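Local structure of initiator protein NS1 (Murine minute virus, 4R94) at residues 67-72 against 237-242; 77-82 against 218-223; 115-120 against 225-230; 210-215 against 246-251. The protein nicks and unwinds viral DNA, through an N-terminal nickase domain and a central helicase, to initiate and direct its replication. All coordinates share one frame; numbering follows the deposited sequence.

Interaction 1. Residues 67-72 against 237-242; sequences WDQSED and TNFLKE
The K241 side chain runs along the chain from Q69 to D72, where helix 54-70 gives way to a loop. CB stands 4.0 Å from S70 O, and CG comes closer, 3.6 Å from the same oxygen. CD turns to the carboxylate side of D72, with 4.1 Å from K241 CD to D72 OD2; the side chains cross at about a right angle, and the charged ends stay apart, with 6.1 Å from D72 OD1 to K241 NZ. CE then passes 3.4 Å from E71 O. The chain runs extended until a final bend, chi4 49°, swings the ammonium back to the helix, where NZ makes a weak hydrogen bond of 3.2 Å to Q69 O. Lysine suits this place because its methylenes cover the backbone while its charge may partly offset the carbonyls near the helix C-terminus.

On the other flank Q69 lies alongside F239, and its CB sits 3.9 Å from the F239 ring centroid over one face, a CH-pi contact. Between the flanks, small S70 lets the chains approach: its CB touches N238 O and L240 O, while its OG is bonded within its own helix, to T66 O. Water 1 joins S70 O to E242 N, the first amide of the next helix, while E244 accepts from K241 N.

The 237-242 segment thus combines a type I beta turn, T237 to L240, with K241 as N-cap of helix 242-252, and packs this helix entrance against the C-terminal end of helix 54-70.

Interaction 2. Residues 77-82 against 218-223; sequences TTVDEM and STSPPR
S220 and D80 meet at one of the two short hydrogen bonds that join the segments. The D80 backbone N points almost straight at S220 OG, 2.8 Å away with 174° at the hydrogen, so the serine hydroxyl acts as acceptor. It is placed there by chi1 -71°, which sets OG anti to its own carbonyl carbon. The D80 carboxylate leans over the same serine, bringing OD1 to 3.3 Å from S220 CB; this is contact with the methylene, and the poor angle to OG makes no bond. Serine suits the place, since its short hydroxyl reaches the D80 amide while its CB lies against the carboxylate.

At the far end T78 N gives a 2.8 Å bond to S218 O. Between these two bonds V79 turns its CG2 methyl onto the peptide linking S218 and T219, 3.6 Å from S218 C, and is the buried residue of the group.

The other side is wetter and looser. T78 OG1 faces T219 at van der Waals distance, and water 2 sits between the segments, 2.6 Å from T78 OG1 and accepting from S220 N at 3.0 Å. Next comes the cis peptide bond before P221, where the loop turns away.

Two near-linear hydrogen bonds and a bridging water join the surface loops, so the contact rests chiefly on directional polar bonds, with V79 as its buried apolar element.

Interaction 3. Residues 115-120 against 225-230; sequences FVQHEW and GGYFLS. With MG (magnesium ion), chain B.
The metal site of this HUH-type nickase is built on a strand whose E119 stands directly across from Y227 in an antiparallel, non-hydrogen-bonded pair. E119 OE1 binds the magnesium ion at 2.1 Å; waters 4, 5 and 6 together with H127 and H129 complete the shell. The other oxygen, OE2, takes a 2.9 Å bond from Q117 NE2 on its anti lone pair, nearly in the amide plane, and a salt bridge from K214, so the carboxylate is fixed from two directions. Glutamine suits this second shell by holding two partners: its OE1 lies against S230 OG in a hydrogen bond whose modelled length is doubtfully short, and R245 reaches both of these oxygens.

Backbone bonds run from H118 N to L229 O (2.9 Å) and from F228 N to H118 O (2.8 Å), placing F228 and L229 together opposite H118 in a beta bulge. G225, with positive phi, continues the pairing through a 2.7 Å bond from its N to W120 O. F228 meets W120 CE3 with its ring edge, CZ 3.8 Å away.

Strand 125-134 pairs with the other edge of strand 112-121; helices 81-104 and 54-70 pack on the H118 and L229 face, away from the metal.

Interaction 4. Residues 210-215 against 246-251; sequences YFLTKK and HLVSKL
L212 and V248 provide the apolar part of this contact, crossing at a slant with L212 CD1 3.6 Å from V248 CG1. Leucine is long enough to span the gap: CG lies anti to the carbonyl carbon (chi1 -67°) and the extended chi2 of -170° carries CD1 to the helix. V248 also touches T14 and L17 of helix 8-19, so it belongs to a wider apolar cluster. L212 CB rests 3.6 Å from S249 OG, a hydroxyl already bonded to A208 O.

Water carries much of the polar part. Water 7 donates to L212 O (3.0 Å) and to S249 OG (2.8 Å), and lies 2.7 Å from H246 ND1, in the plane of the imidazole. One molecule thus ties H246 and S249 to the L212 carbonyl. Farther round the rim, H246 CE1 lies 3.5 Å from T213 O, near the ring plane, and on its far side H246 NE2 is bonded to E242. A histidine is apt here, since its two nitrogens can serve partners in different directions.

Bonds within 210-215 shape the turn itself. Y210 O receives both T213 N and T213 OG1, the latter at 2.7 Å in the carbonyl plane, and a type I beta turn follows from F211 to K214. K214 then doubles back, laying CE 3.3 Å above the plane of the Y210 ring, toward its rim, with its NZ salt-bridged to E119.

Residues 210-214 match the RCR-3 motif of rolling-circle replication nickases, in which Y210 is the nuclease active-site tyrosine and the lysine lies close to the metal site.

In the fold
Interaction 3 is the hub: its centre lies about 7 Å from that of the chain, and the centres of the other three are 12 to 13 Å from it. W67 of interaction 1 packs on F228 and L229, P222 of interaction 2 on W120, while 210-215 continues into the metal site through K214 and E119. Interactions 1 and 2 share the connection between helices 54-70 and 81-104; interactions 1 and 4 share helix 242-252. Along the chain, interactions 2 and 3 fall inside the span closed by interaction 1, and interaction 4 crosses the others. Sequence-distant pieces thus meet around strand 227-232, which lies at an edge of the sheet, uniting catalytic tyrosine and metal in one domain.

Interaction 1. Residues 67-72 against 237-242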
# COMPACT_ATOMS: atom_id res chain seq x y z
N TRP A 67 8.34 7.75 -7.54
CA TRP A 67 8.00 7.44 -8.92
C TRP A 67 9.05 7.99 -9.88
O TRP A 67 9.53 7.29 -10.77
CB TRP A 67 6.61 7.98 -9.29
CG TRP A 67 6.26 7.77 -10.74
CD1 TRP A 67 6.60 8.57 -11.80
CD2 TRP A 67 5.52 6.67 -11.30
NE1 TRP A 67 6.11 8.04 -12.97
CE2 TRP A 67 5.44 6.88 -12.69
CE3 TRP A 67 4.91 5.53 -10.76
CZ2 TRP A 67 4.78 6.00 -13.56
CZ3 TRP A 67 4.25 4.65 -11.62
CH2 TRP A 67 4.19 4.89 -13.00
N ASP A 68 9.40 9.26 -9.69
CA ASP A 68 10.34 9.93 -10.59
C ASP A 68 11.71 9.24 -10.62
O ASP A 68 12.32 9.09 -11.67
CB ASP A 68 10.50 11.41 -10.20
CG ASP A 68 9.24 12.23 -10.46
OD1 ASP A 68 8.40 11.84 -11.29
OD2 ASP A 68 9.11 13.29 -9.79
N GLN A 69 12.20 8.84 -9.46
CA GLN A 69 13.55 8.30 -9.37
C GLN A 69 13.59 6.83 -9.82
O GLN A 69 14.64 6.31 -10.19
CB GLN A 69 14.10 8.45 -7.95
CG GLN A 69 14.03 9.88 -7.36
CD GLN A 69 14.51 11.00 -8.30
OE1 GLN A 69 15.66 10.98 -8.76
NE2 GLN A 69 13.62 12.01 -8.57
N SER A 70 12.45 6.16 -9.79
CA SER A 70 12.41 4.74 -10.15
C SER A 70 11.99 4.55 -11.60
O SER A 70 11.92 3.43 -12.11
CB SER A 70 11.46 3.97 -9.22
OG SER A 70 10.13 4.40 -9.39
N GLU A 71 11.70 5.67 -12.27
CA GLU A 71 11.32 5.64 -13.67
C GLU A 71 12.52 5.28 -14.53
O GLU A 71 13.59 5.88 -14.42
CB GLU A 71 10.75 6.99 -14.10
CG GLU A 71 10.22 6.99 -15.52
CD GLU A 71 9.33 8.18 -15.78
OE1 GLU A 71 9.80 9.33 -15.62
OE2 GLU A 71 8.15 7.96 -16.13
N ASP A 72 12.33 4.28 -15.38
CA ASP A 72 13.35 3.91 -16.36
C ASP A 72 13.06 4.65 -17.66
O ASP A 72 12.05 4.40 -18.32
CB ASP A 72 13.36 2.40 -16.58
CG ASP A 72 14.69 1.91 -17.14
OD1 ASP A 72 15.32 2.65 -17.92
OD2 ASP A 72 15.09 0.78 -16.80
N THR A 237 14.07 0.27 -1.13
CA THR A 237 13.59 -0.19 -2.44
C THR A 237 12.95 0.91 -3.27
O THR A 237 12.81 0.75 -4.48
CB THR A 237 12.57 -1.36 -2.30
OG1 THR A 237 11.40 -0.91 -1.62
CG2 THR A 237 13.18 -2.52 -1.53
N ASN A 238 12.61 2.04 -2.64
CA ASN A 238 11.83 3.12 -3.27
C ASN A 238 12.29 3.48 -4.66
O ASN A 238 11.51 3.52 -5.60
CB ASN A 238 11.88 4.41 -2.44
CG ASN A 238 11.26 4.28 -1.07
OD1 ASN A 238 11.54 3.34 -0.34
ND2 ASN A 238 10.44 5.25 -0.70
N PHE A 239 13.58 3.77 -4.79
CA PHE A 239 14.06 4.37 -6.03
C PHE A 239 14.55 3.35 -7.04
O PHE A 239 15.03 3.71 -8.11
CB PHE A 239 15.19 5.37 -5.73
CG PHE A 239 14.78 6.56 -4.88
CD1 PHE A 239 13.45 6.87 -4.66
CD2 PHE A 239 15.76 7.37 -4.32
CE1 PHE A 239 13.09 7.97 -3.87
CE2 PHE A 239 15.41 8.47 -3.54
CZ PHE A 239 14.08 8.77 -3.32
N LEU A 240 14.41 2.06 -6.72
CA LEU A 240 14.90 1.03 -7.62
C LEU A 240 14.05 0.86 -8.89
O LEU A 240 12.82 0.77 -8.82
CB LEU A 240 14.98 -0.32 -6.90
CG LEU A 240 15.85 -0.39 -5.65
CD1 LEU A 240 15.90 -1.83 -5.12
CD2 LEU A 240 17.26 0.12 -5.96
N LYS A 241 14.72 0.80 -10.04
CA LYS A 241 14.08 0.49 -11.31
C LYS A 241 13.78 -1.01 -11.35
O LYS A 241 14.35 -1.76 -10.56
CB LYS A 241 14.98 0.91 -12.47
CG LYS A 241 15.34 2.40 -12.45
CD LYS A 241 16.43 2.75 -13.47
CE LYS A 241 16.50 4.26 -13.66
NZ LYS A 241 16.55 4.99 -12.37
N GLU A 242 12.90 -1.45 -12.26
CA GLU A 242 12.50 -2.86 -12.28
C GLU A 242 13.70 -3.79 -12.40
O GLU A 242 13.78 -4.79 -11.70
CB GLU A 242 11.51 -3.19 -13.41
CG GLU A 242 10.96 -4.63 -13.23
CD GLU A 242 10.13 -5.20 -14.38
OE1 GLU A 242 9.45 -4.44 -15.10
OE2 GLU A 242 10.16 -6.44 -14.55
O HOH W 1 11.47 0.93 -13.50

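Interaction 2. Residues 77-82 against 218-223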
# COMPACT_ATOMS: atom_id res chain seq x y z
N THR A 77 7.17 5.56 -20.96
CA THR A 77 6.09 5.22 -20.06
C THR A 77 4.82 5.94 -20.51
O THR A 77 4.85 7.15 -20.76
CB THR A 77 6.41 5.61 -18.60
OG1 THR A 77 7.82 5.48 -18.37
CG2 THR A 77 5.64 4.74 -17.63
N THR A 78 3.72 5.22 -20.62
CA THR A 78 2.46 5.83 -21.04
C THR A 78 1.33 5.60 -20.04
O THR A 78 0.18 5.47 -20.43
CB THR A 78 2.00 5.31 -22.42
OG1 THR A 78 1.94 3.88 -22.40
CG2 THR A 78 2.95 5.76 -23.52
N VAL A 79 1.66 5.54 -18.75
CA VAL A 79 0.62 5.43 -17.73
C VAL A 79 -0.17 6.74 -17.68
O VAL A 79 0.42 7.81 -17.68
CB VAL A 79 1.21 5.14 -16.33
CG1 VAL A 79 0.11 5.09 -15.28
CG2 VAL A 79 2.00 3.83 -16.34
N ASP A 80 -1.50 6.64 -17.65
CA ASP A 80 -2.38 7.81 -17.57
C ASP A 80 -1.97 8.75 -16.43
O ASP A 80 -1.60 8.30 -15.34
CB ASP A 80 -3.85 7.41 -17.36
CG ASP A 80 -4.48 6.81 -18.61
OD1 ASP A 80 -3.86 6.88 -19.69
OD2 ASP A 80 -5.61 6.28 -18.50
N GLU A 81 -2.06 10.05 -16.68
CA GLU A 81 -1.76 11.03 -15.66
C GLU A 81 -2.70 10.91 -14.47
O GLU A 81 -2.26 11.06 -13.32
CB GLU A 81 -1.82 12.44 -16.25
CG GLU A 81 -0.73 12.69 -17.27
CD GLU A 81 0.65 12.39 -16.70
OE1 GLU A 81 0.96 12.89 -15.60
OE2 GLU A 81 1.42 11.66 -17.36
N MET A 82 -3.98 10.63 -14.73
CA MET A 82 -4.97 10.51 -13.66
C MET A 82 -4.64 9.33 -12.76
O MET A 82 -4.84 9.37 -11.55
CB MET A 82 -6.39 10.35 -14.23
CG MET A 82 -7.45 10.09 -13.16
SD MET A 82 -9.17 10.21 -13.73
CE MET A 82 -9.20 11.88 -14.36
N SER A 218 3.63 0.08 -17.13
CA SER A 218 4.15 1.15 -17.98
C SER A 218 3.12 1.67 -18.98
O SER A 218 3.42 2.54 -19.80
CB SER A 218 5.38 0.66 -18.74
OG SER A 218 5.05 -0.53 -19.45
N THR A 219 1.91 1.14 -18.89
CA THR A 219 0.86 1.45 -19.85
C THR A 219 -0.48 1.67 -19.16
O THR A 219 -0.68 1.25 -18.02
CB THR A 219 0.68 0.32 -20.89
OG1 THR A 219 0.23 -0.87 -20.23
CG2 THR A 219 1.98 0.01 -21.61
N SER A 220 -1.39 2.32 -19.86
CA SER A 220 -2.80 2.29 -19.48
C SER A 220 -3.59 1.69 -20.64
O SER A 220 -3.46 2.14 -21.77
CB SER A 220 -3.31 3.68 -19.12
OG SER A 220 -2.77 4.13 -17.89
N PRO A 221 -4.39 0.64 -20.37
CA PRO A 221 -4.65 -0.00 -19.08
C PRO A 221 -3.44 -0.76 -18.55
O PRO A 221 -2.66 -1.29 -19.34
CB PRO A 221 -5.80 -0.98 -19.39
CG PRO A 221 -6.29 -0.60 -20.76
CD PRO A 221 -5.11 -0.04 -21.46
N PRO A 222 -3.29 -0.81 -17.22
CA PRO A 222 -2.15 -1.48 -16.58
C PRO A 222 -2.08 -2.96 -16.92
O PRO A 222 -3.13 -3.60 -17.10
CB PRO A 222 -2.43 -1.30 -15.08
CG PRO A 222 -3.41 -0.20 -14.98
CD PRO A 222 -4.23 -0.25 -16.23
N ARG A 223 -0.87 -3.49 -16.99
CA ARG A 223 -0.67 -4.92 -17.16
C ARG A 223 -1.21 -5.64 -15.93
O ARG A 223 -0.94 -5.24 -14.80
CB ARG A 223 0.80 -5.25 -17.35
CG ARG A 223 1.07 -6.73 -17.49
CD ARG A 223 2.56 -7.03 -17.41
NE ARG A 223 2.78 -8.48 -17.39
CZ ARG A 223 2.68 -9.23 -16.29
NH1 ARG A 223 2.36 -8.67 -15.12
NH2 ARG A 223 2.89 -10.53 -16.36
O HOH W 2 -0.51 2.98 -22.70

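Interaction 3. Residues 115-120 against 225-230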
# COMPACT_ATOMS: atom_id res chain seq x y z
N PHE A 115 6.74 -2.03 4.50
CA PHE A 115 6.93 -2.07 3.07
C PHE A 115 5.57 -1.87 2.43
O PHE A 115 4.59 -2.49 2.87
CB PHE A 115 7.53 -3.43 2.63
CG PHE A 115 7.59 -3.62 1.13
CD1 PHE A 115 8.65 -3.12 0.39
CD2 PHE A 115 6.59 -4.33 0.48
CE1 PHE A 115 8.71 -3.29 -0.98
CE2 PHE A 115 6.65 -4.52 -0.91
CZ PHE A 115 7.71 -3.99 -1.64
N VAL A 116 5.51 -1.03 1.41
CA VAL A 116 4.27 -0.71 0.73
C VAL A 116 4.44 -0.97 -0.76
O VAL A 116 5.46 -0.59 -1.34
CB VAL A 116 3.93 0.78 1.01
CG1 VAL A 116 2.89 1.32 0.05
CG2 VAL A 116 3.51 0.95 2.48
N GLN A 117 3.48 -1.65 -1.40
CA GLN A 117 3.54 -1.83 -2.85
C GLN A 117 2.17 -1.73 -3.51
O GLN A 117 1.24 -2.52 -3.22
CB GLN A 117 4.18 -3.18 -3.23
CG GLN A 117 4.21 -3.40 -4.74
CD GLN A 117 5.36 -4.31 -5.15
OE1 GLN A 117 6.52 -4.00 -4.90
NE2 GLN A 117 5.04 -5.43 -5.79
N HIS A 118 2.05 -0.76 -4.41
CA HIS A 118 0.83 -0.56 -5.18
C HIS A 118 0.83 -1.44 -6.40
O HIS A 118 1.82 -1.47 -7.14
CB HIS A 118 0.68 0.88 -5.63
CG HIS A 118 0.59 1.86 -4.50
ND1 HIS A 118 -0.61 2.34 -4.05
CD2 HIS A 118 1.55 2.41 -3.73
CE1 HIS A 118 -0.38 3.19 -3.05
NE2 HIS A 118 0.92 3.23 -2.83
N GLU A 119 -0.28 -2.12 -6.62
CA GLU A 119 -0.43 -3.08 -7.72
C GLU A 119 -1.77 -2.94 -8.44
O GLU A 119 -2.68 -2.23 -8.01
CB GLU A 119 -0.28 -4.52 -7.21
CG GLU A 119 1.07 -4.80 -6.55
CD GLU A 119 1.25 -6.26 -6.15
OE1 GLU A 119 0.24 -7.00 -6.03
OE2 GLU A 119 2.41 -6.64 -5.93
N TRP A 120 -1.88 -3.65 -9.57
CA TRP A 120 -3.11 -3.67 -10.33
C TRP A 120 -3.48 -5.11 -10.58
O TRP A 120 -2.79 -5.81 -11.32
CB TRP A 120 -2.96 -2.93 -11.66
CG TRP A 120 -4.25 -2.78 -12.38
CD1 TRP A 120 -4.83 -3.68 -13.24
CD2 TRP A 120 -5.14 -1.67 -12.31
NE1 TRP A 120 -6.03 -3.19 -13.71
CE2 TRP A 120 -6.24 -1.95 -13.15
CE3 TRP A 120 -5.11 -0.46 -11.62
CZ2 TRP A 120 -7.30 -1.06 -13.31
CZ3 TRP A 120 -6.16 0.43 -11.78
CH2 TRP A 120 -7.24 0.12 -12.62
N GLY A 225 -1.58 -7.69 -12.81
CA GLY A 225 -0.64 -8.19 -11.83
C GLY A 225 0.62 -7.36 -11.66
O GLY A 225 1.49 -7.72 -10.87
N GLY A 226 0.71 -6.26 -12.40
CA GLY A 226 1.91 -5.43 -12.35
C GLY A 226 1.93 -4.52 -11.13
O GLY A 226 0.92 -4.39 -10.44
N TYR A 227 3.08 -3.93 -10.85
CA TYR A 227 3.18 -2.97 -9.74
C TYR A 227 3.40 -1.56 -10.27
O TYR A 227 3.99 -1.35 -11.34
CB TYR A 227 4.32 -3.36 -8.77
CG TYR A 227 5.72 -3.02 -9.29
CD1 TYR A 227 6.39 -3.87 -10.16
CD2 TYR A 227 6.36 -1.84 -8.90
CE1 TYR A 227 7.65 -3.55 -10.65
CE2 TYR A 227 7.62 -1.52 -9.37
CZ TYR A 227 8.26 -2.37 -10.25
OH TYR A 227 9.51 -2.06 -10.73
N PHE A 228 2.91 -0.59 -9.51
CA PHE A 228 3.11 0.83 -9.82
C PHE A 228 4.35 1.41 -9.15
O PHE A 228 5.15 2.09 -9.77
CB PHE A 228 1.92 1.67 -9.37
CG PHE A 228 0.66 1.48 -10.17
CD1 PHE A 228 0.50 2.09 -11.41
CD2 PHE A 228 -0.40 0.75 -9.64
CE1 PHE A 228 -0.69 1.95 -12.12
CE2 PHE A 228 -1.58 0.59 -10.34
CZ PHE A 228 -1.73 1.19 -11.59
N LEU A 229 4.46 1.14 -7.85
CA LEU A 229 5.25 1.97 -6.96
C LEU A 229 5.45 1.18 -5.68
O LEU A 229 4.50 0.53 -5.20
CB LEU A 229 4.50 3.29 -6.67
CG LEU A 229 5.13 4.37 -5.79
CD1 LEU A 229 6.13 5.15 -6.61
CD2 LEU A 229 4.07 5.31 -5.23
N SER A 230 6.65 1.21 -5.11
CA SER A 230 6.91 0.57 -3.83
C SER A 230 7.70 1.49 -2.93
O SER A 230 8.36 2.43 -3.41
CB SER A 230 7.68 -0.75 -4.00
OG SER A 230 7.04 -1.56 -4.96
MG MG B . -1.45 -7.92 -5.28
O HOH W 3 0.47 -9.13 -8.77
O HOH W 4 -3.09 -9.07 -4.59
O HOH W 5 -1.81 -8.30 -7.36
O HOH W 6 -0.40 -9.67 -5.07

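Interaction 4. Residues 210-215 against 246-251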
# COMPACT_ATOMS: atom_id res chain seq x y z
N TYR A 210 8.93 -12.35 -3.63
CA TYR A 210 7.61 -12.17 -4.21
C TYR A 210 7.36 -10.72 -4.68
O TYR A 210 7.17 -10.49 -5.88
CB TYR A 210 6.52 -12.61 -3.21
CG TYR A 210 5.13 -12.47 -3.78
CD1 TYR A 210 4.71 -13.29 -4.83
CD2 TYR A 210 4.26 -11.51 -3.30
CE1 TYR A 210 3.44 -13.15 -5.38
CE2 TYR A 210 2.99 -11.36 -3.85
CZ TYR A 210 2.59 -12.18 -4.88
OH TYR A 210 1.33 -12.02 -5.41
N PHE A 211 7.34 -9.72 -3.80
CA PHE A 211 6.94 -8.40 -4.30
C PHE A 211 7.93 -7.83 -5.32
O PHE A 211 7.52 -7.18 -6.28
CB PHE A 211 6.73 -7.41 -3.14
CG PHE A 211 5.49 -7.71 -2.35
CD1 PHE A 211 4.24 -7.64 -2.95
CD2 PHE A 211 5.57 -8.11 -1.02
CE1 PHE A 211 3.07 -7.94 -2.24
CE2 PHE A 211 4.43 -8.40 -0.29
CZ PHE A 211 3.17 -8.33 -0.90
N LEU A 212 9.22 -8.08 -5.13
CA LEU A 212 10.22 -7.60 -6.08
C LEU A 212 10.25 -8.40 -7.40
O LEU A 212 11.00 -8.05 -8.32
CB LEU A 212 11.61 -7.60 -5.43
CG LEU A 212 11.82 -6.61 -4.27
CD1 LEU A 212 13.30 -6.52 -3.86
CD2 LEU A 212 11.25 -5.23 -4.63
N THR A 213 9.46 -9.46 -7.51
CA THR A 213 9.41 -10.21 -8.76
C THR A 213 8.39 -9.67 -9.76
O THR A 213 8.36 -10.13 -10.91
CB THR A 213 9.08 -11.71 -8.55
OG1 THR A 213 7.70 -11.86 -8.17
CG2 THR A 213 9.98 -12.33 -7.50
N LYS A 214 7.56 -8.71 -9.35
CA LYS A 214 6.48 -8.23 -10.21
C LYS A 214 7.00 -7.40 -11.38
O LYS A 214 8.09 -6.82 -11.33
CB LYS A 214 5.47 -7.39 -9.40
CG LYS A 214 4.87 -8.09 -8.16
CD LYS A 214 4.13 -9.37 -8.51
CE LYS A 214 3.48 -9.99 -7.26
NZ LYS A 214 2.25 -9.27 -6.80
N LYS A 215 6.20 -7.33 -12.44
CA LYS A 215 6.51 -6.50 -13.60
C LYS A 215 5.99 -5.06 -13.45
O LYS A 215 4.88 -4.84 -12.98
CB LYS A 215 5.91 -7.12 -14.87
CG LYS A 215 6.20 -6.33 -16.15
CD LYS A 215 6.07 -7.20 -17.39
CE LYS A 215 6.36 -6.41 -18.66
NZ LYS A 215 6.46 -7.30 -19.85
N HIS A 246 14.96 -6.83 -9.66
CA HIS A 246 15.26 -8.23 -9.97
C HIS A 246 16.69 -8.59 -9.59
O HIS A 246 16.95 -9.70 -9.12
CB HIS A 246 15.00 -8.50 -11.45
CG HIS A 246 13.57 -8.33 -11.86
ND1 HIS A 246 12.53 -8.77 -11.08
CD2 HIS A 246 13.01 -7.74 -12.94
CE1 HIS A 246 11.38 -8.48 -11.67
NE2 HIS A 246 11.65 -7.86 -12.80
N LEU A 247 17.63 -7.66 -9.76
CA LEU A 247 18.98 -7.88 -9.24
C LEU A 247 18.99 -8.08 -7.72
O LEU A 247 19.71 -8.94 -7.22
CB LEU A 247 19.91 -6.72 -9.61
CG LEU A 247 20.42 -6.57 -11.03
CD1 LEU A 247 21.44 -5.43 -11.07
CD2 LEU A 247 21.04 -7.86 -11.52
N VAL A 248 18.21 -7.30 -6.99
CA VAL A 248 18.10 -7.51 -5.55
C VAL A 248 17.64 -8.93 -5.19
O VAL A 248 18.20 -9.56 -4.30
CB VAL A 248 17.14 -6.48 -4.90
CG1 VAL A 248 16.88 -6.85 -3.44
CG2 VAL A 248 17.74 -5.09 -5.01
N SER A 249 16.61 -9.43 -5.87
CA SER A 249 16.13 -10.79 -5.65
C SER A 249 17.25 -11.79 -5.90
O SER A 249 17.44 -12.71 -5.11
CB SER A 249 14.94 -11.10 -6.55
OG SER A 249 13.86 -10.23 -6.25
N LYS A 250 17.98 -11.58 -6.98
CA LYS A 250 19.05 -12.49 -7.39
C LYS A 250 20.16 -12.53 -6.33
O LYS A 250 20.63 -13.61 -5.95
CB LYS A 250 19.61 -12.07 -8.75
CG LYS A 250 20.76 -12.93 -9.27
CD LYS A 250 21.35 -12.33 -10.54
CE LYS A 250 22.51 -13.16 -11.06
NZ LYS A 250 22.08 -14.55 -11.41
N LEU A 251 20.56 -11.36 -5.85
CA LEU A 251 21.60 -11.26 -4.83
C LEU A 251 21.13 -11.79 -3.48
O LEU A 251 21.92 -12.29 -2.68
CB LEU A 251 22.08 -9.82 -4.69
CG LEU A 251 22.90 -9.27 -5.86
CD1 LEU A 251 23.25 -7.80 -5.65
CD2 LEU A 251 24.16 -10.10 -6.04
O HOH W 7 12.82 -10.39 -8.89